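PDB 3TX1: UDP-N-acetylenolpyruvoylglucosamine reductase from Listeria monocytogenes, which probably catalyses the NADPH-dependent reduction of UDP-N-acetylenolpyruvoylglucosamine to UDP-N-acetylmuramate with FAD as cofactor, in peptidoglycan biosynthesis. Local coordinates for residues P33-K38 against Q68-Y73. Residues are numbered along the deposited sequence; the frame is centred on the assembly and turned at random.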
ATOM      1  N   PRO A  33      19.327 -20.155  -6.528  1.00 78.33           N
ATOM      2  CA  PRO A  33      19.609 -20.162  -5.106  1.00 78.52           C
ATOM      3  C   PRO A  33      20.107 -18.726  -4.881  1.00 78.06           C
ATOM      4  O   PRO A  33      20.054 -17.928  -5.833  1.00 78.56           O
ATOM      5  CB  PRO A  33      20.752 -21.160  -5.000  1.00 85.16           C
ATOM      6  CG  PRO A  33      21.498 -21.004  -6.294  1.00 81.84           C
ATOM      7  CD  PRO A  33      20.453 -20.673  -7.329  1.00 77.35           C
ATOM      8  N   HIS A  34      20.571 -18.362  -3.690  1.00 77.68           N
ATOM      9  CA  HIS A  34      21.072 -16.989  -3.493  1.00 74.23           C
ATOM     10  C   HIS A  34      19.968 -15.955  -3.534  1.00 67.36           C
ATOM     11  O   HIS A  34      20.210 -14.782  -3.247  1.00 62.36           O
ATOM     12  CB  HIS A  34      22.111 -16.613  -4.558  1.00 76.09           C
ATOM     13  CG  HIS A  34      23.381 -17.440  -4.525  1.00 86.30           C
ATOM     14  ND1 HIS A  34      24.601 -16.892  -4.713  1.00 88.33           N
ATOM     15  CD2 HIS A  34      23.590 -18.804  -4.321  1.00 87.51           C
ATOM     16  CE1 HIS A  34      25.538 -17.856  -4.636  1.00 90.50           C
ATOM     17  NE2 HIS A  34      24.917 -19.022  -4.390  1.00 90.93           N
ATOM     18  N   ILE A  35      18.769 -16.344  -3.964  1.00 63.92           N
ATOM     19  CA  ILE A  35      17.618 -15.430  -3.914  1.00 60.16           C
ATOM     20  C   ILE A  35      16.770 -15.970  -2.794  1.00 64.07           C
ATOM     21  O   ILE A  35      16.250 -17.100  -2.882  1.00 67.76           O
ATOM     22  CB  ILE A  35      16.765 -15.383  -5.210  1.00 55.72           C
ATOM     23  CG1 ILE A  35      17.538 -14.727  -6.359  1.00 52.02           C
ATOM     24  CG2 ILE A  35      15.506 -14.565  -4.985  1.00 51.24           C
ATOM     25  CD1 ILE A  35      16.782 -14.703  -7.666  1.00 48.44           C
ATOM     26  N   ALA A  36      16.673 -15.190  -1.725  1.00 64.21           N
ATOM     27  CA  ALA A  36      15.851 -15.572  -0.582  1.00 64.72           C
ATOM     28  C   ALA A  36      14.430 -15.820  -1.061  1.00 61.04           C
ATOM     29  O   ALA A  36      13.774 -14.913  -1.591  1.00 56.17           O
ATOM     30  CB  ALA A  36      15.880 -14.482   0.467  1.00 65.84           C
ATOM     31  N   ILE A  37      13.997 -17.066  -0.917  1.00 64.24           N
ATOM     32  CA  ILE A  37      12.664 -17.516  -1.311  1.00 69.85           C
ATOM     33  C   ILE A  37      12.007 -18.339  -0.201  1.00 78.10           C
ATOM     34  O   ILE A  37      12.697 -18.975   0.598  1.00 85.01           O
ATOM     35  CB  ILE A  37      12.728 -18.384  -2.578  1.00 70.52           C
ATOM     36  CG1 ILE A  37      13.110 -17.512  -3.767  1.00 69.71           C
ATOM     37  CG2 ILE A  37      11.394 -19.084  -2.831  1.00 69.62           C
ATOM     38  CD1 ILE A  37      13.332 -18.274  -5.054  1.00 75.45           C
ATOM     39  N   LYS A  38      10.676 -18.322  -0.145  1.00 79.78           N
ATOM     40  CA  LYS A  38       9.945 -19.101   0.858  1.00 80.74           C
ATOM     41  C   LYS A  38       8.739 -19.911   0.359  1.00 81.54           C
ATOM     42  O   LYS A  38       7.955 -19.521  -0.512  1.00 79.82           O
ATOM     43  CB  LYS A  38       9.613 -18.279   2.106  1.00 81.50           C
ATOM     44  CG  LYS A  38      10.813 -18.057   3.012  1.00 84.82           C
ATOM     45  CD  LYS A  38      10.405 -17.413   4.324  1.00 87.13           C
ATOM     46  CE  LYS A  38      11.532 -17.499   5.341  1.00 92.62           C
ATOM     47  NZ  LYS A  38      11.031 -17.279   6.726  1.00 98.14           N
ATOM     48  N   GLN A  68      14.511  -8.803 -11.547  1.00 23.37           N
ATOM     49  CA  GLN A  68      14.378  -8.991 -12.975  1.00 24.14           C
ATOM     50  C   GLN A  68      14.274 -10.441 -13.394  1.00 28.03           C
ATOM     51  O   GLN A  68      13.385 -10.835 -14.138  1.00 28.79           O
ATOM     52  CB  GLN A  68      15.573  -8.380 -13.679  1.00 22.66           C
ATOM     53  CG  GLN A  68      15.487  -6.869 -13.708  1.00 22.27           C
ATOM     54  CD  GLN A  68      16.571  -6.232 -14.543  1.00 22.54           C
ATOM     55  OE1 GLN A  68      17.714  -6.101 -14.090  1.00 24.29           O
ATOM     56  NE2 GLN A  68      16.226  -5.824 -15.767  1.00 21.62           N
ATOM     57  N   GLU A  69      15.185 -11.244 -12.898  1.00 30.63           N
ATOM     58  CA  GLU A  69      15.186 -12.612 -13.248  1.00 34.99           C
ATOM     59  C   GLU A  69      13.874 -13.284 -12.855  1.00 36.80           C
ATOM     60  O   GLU A  69      13.324 -14.096 -13.617  1.00 41.07           O
ATOM     61  CB  GLU A  69      16.387 -13.287 -12.607  1.00 39.96           C
ATOM     62  CG  GLU A  69      17.700 -12.800 -13.200  1.00 42.01           C
ATOM     63  CD  GLU A  69      18.899 -13.436 -12.528  1.00 48.67           C
ATOM     64  OE1 GLU A  69      18.947 -13.264 -11.287  1.00 49.89           O
ATOM     65  OE2 GLU A  69      19.767 -14.086 -13.226  1.00 46.86           O
ATOM     66  N   VAL A  70      13.339 -12.911 -11.704  1.00 34.20           N
ATOM     67  CA  VAL A  70      12.131 -13.564 -11.208  1.00 34.44           C
ATOM     68  C   VAL A  70      10.899 -13.132 -11.997  1.00 33.57           C
ATOM     69  O   VAL A  70      10.079 -13.980 -12.385  1.00 35.63           O
ATOM     70  CB  VAL A  70      11.977 -13.367  -9.685  1.00 34.61           C
ATOM     71  CG1 VAL A  70      10.677 -13.951  -9.168  1.00 34.98           C
ATOM     72  CG2 VAL A  70      13.164 -13.987  -8.959  1.00 34.98           C
ATOM     73  N   VAL A  71      10.807 -11.832 -12.276  1.00 29.54           N
ATOM     74  CA  VAL A  71       9.724 -11.289 -13.081  1.00 29.20           C
ATOM     75  C   VAL A  71       9.749 -11.881 -14.462  1.00 30.83           C
ATOM     76  O   VAL A  71       8.709 -12.261 -14.997  1.00 35.30           O
ATOM     77  CB  VAL A  71       9.805  -9.759 -13.213  1.00 26.22           C
ATOM     78  CG1 VAL A  71       8.923  -9.232 -14.344  1.00 26.08           C
ATOM     79  CG2 VAL A  71       9.393  -9.119 -11.918  1.00 24.43           C
ATOM     80  N   ALA A  72      10.930 -11.981 -15.041  1.00 30.24           N
ATOM     81  CA  ALA A  72      11.038 -12.552 -16.382  1.00 32.00           C
ATOM     82  C   ALA A  72      10.659 -14.016 -16.353  1.00 36.69           C
ATOM     83  O   ALA A  72       9.885 -14.467 -17.188  1.00 38.41           O
ATOM     84  CB  ALA A  72      12.431 -12.376 -16.946  1.00 29.07           C
ATOM     85  N   TYR A  73      11.162 -14.738 -15.354  1.00 38.92           N
ATOM     86  CA  TYR A  73      10.908 -16.163 -15.246  1.00 44.44           C
ATOM     87  C   TYR A  73       9.422 -16.456 -15.164  1.00 48.32           C
ATOM     88  O   TYR A  73       8.925 -17.355 -15.865  1.00 50.96           O
ATOM     89  CB  TYR A  73      11.637 -16.752 -14.038  1.00 46.20           C
ATOM     90  CG  TYR A  73      11.447 -18.228 -13.865  1.00 50.61           C
ATOM     91  CD1 TYR A  73      12.394 -19.133 -14.322  1.00 56.88           C
ATOM     92  CD2 TYR A  73      10.323 -18.723 -13.255  1.00 54.18           C
ATOM     93  CE1 TYR A  73      12.221 -20.505 -14.170  1.00 59.99           C
ATOM     94  CE2 TYR A  73      10.129 -20.080 -13.088  1.00 61.23           C
ATOM     95  CZ  TYR A  73      11.079 -20.971 -13.548  1.00 63.80           C
ATOM     96  OH  TYR A  73      10.857 -22.325 -13.368  1.00 70.67           O
TER
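Ile35 meets Val70 methyl to methyl: Ile35 CD1 lies 3.9 Å from Val70 CG2, in a small apolar contact between the approach to an edge strand and a helix of the FAD-binding fold. The helix, 64-76, follows strand 54-60 and leads into strand 81-84; these two strands run parallel in one mixed sheet, so the helix is the connection of a beta-alpha-beta crossover. Strands 36-42 and 81-84 are the outermost strands of that sheet, 36-42 antiparallel to 54-60, and Ile35 belongs to the loop that leads into 36-42. The pairing is slender: the backbones stay well apart, with 9.3 Å between Ile35 CA and Val70 CA, and the two side chains run past one another, pointing opposite ways, and touch through one methyl each. Ile35 spans the gap because its outer branch is fully extended (chi2 178°), which carries CD1 beyond CG1 toward the helix. Its shorter methyl takes little part, Ile35 CG2 remaining 4.6 Å from Val70 CG2. Glu69, one residue earlier on the helix, flanks the contact and its side chain also touches Phe32. Two residues on from Ile35, in the strand, Ile37 also faces the helix but stops short, with Ile37 CD1 5.8 Å from Val70 CG2; it packs instead on Leu28 and Gln29 of helix 28-31, and both isoleucines lean on Val59 of the neighbouring strand. Backbone hydrogen bonds of Ala36 with Met60 and of Lys38 with Phe58 fix this edge to the sheet. The contact is plain packing, with the Val70 side chain about 13 Å from the bound FAD. At its outer border, the carboxylate oxygen Glu69 OE1 passes 4.5 Å from Ile35 CD1.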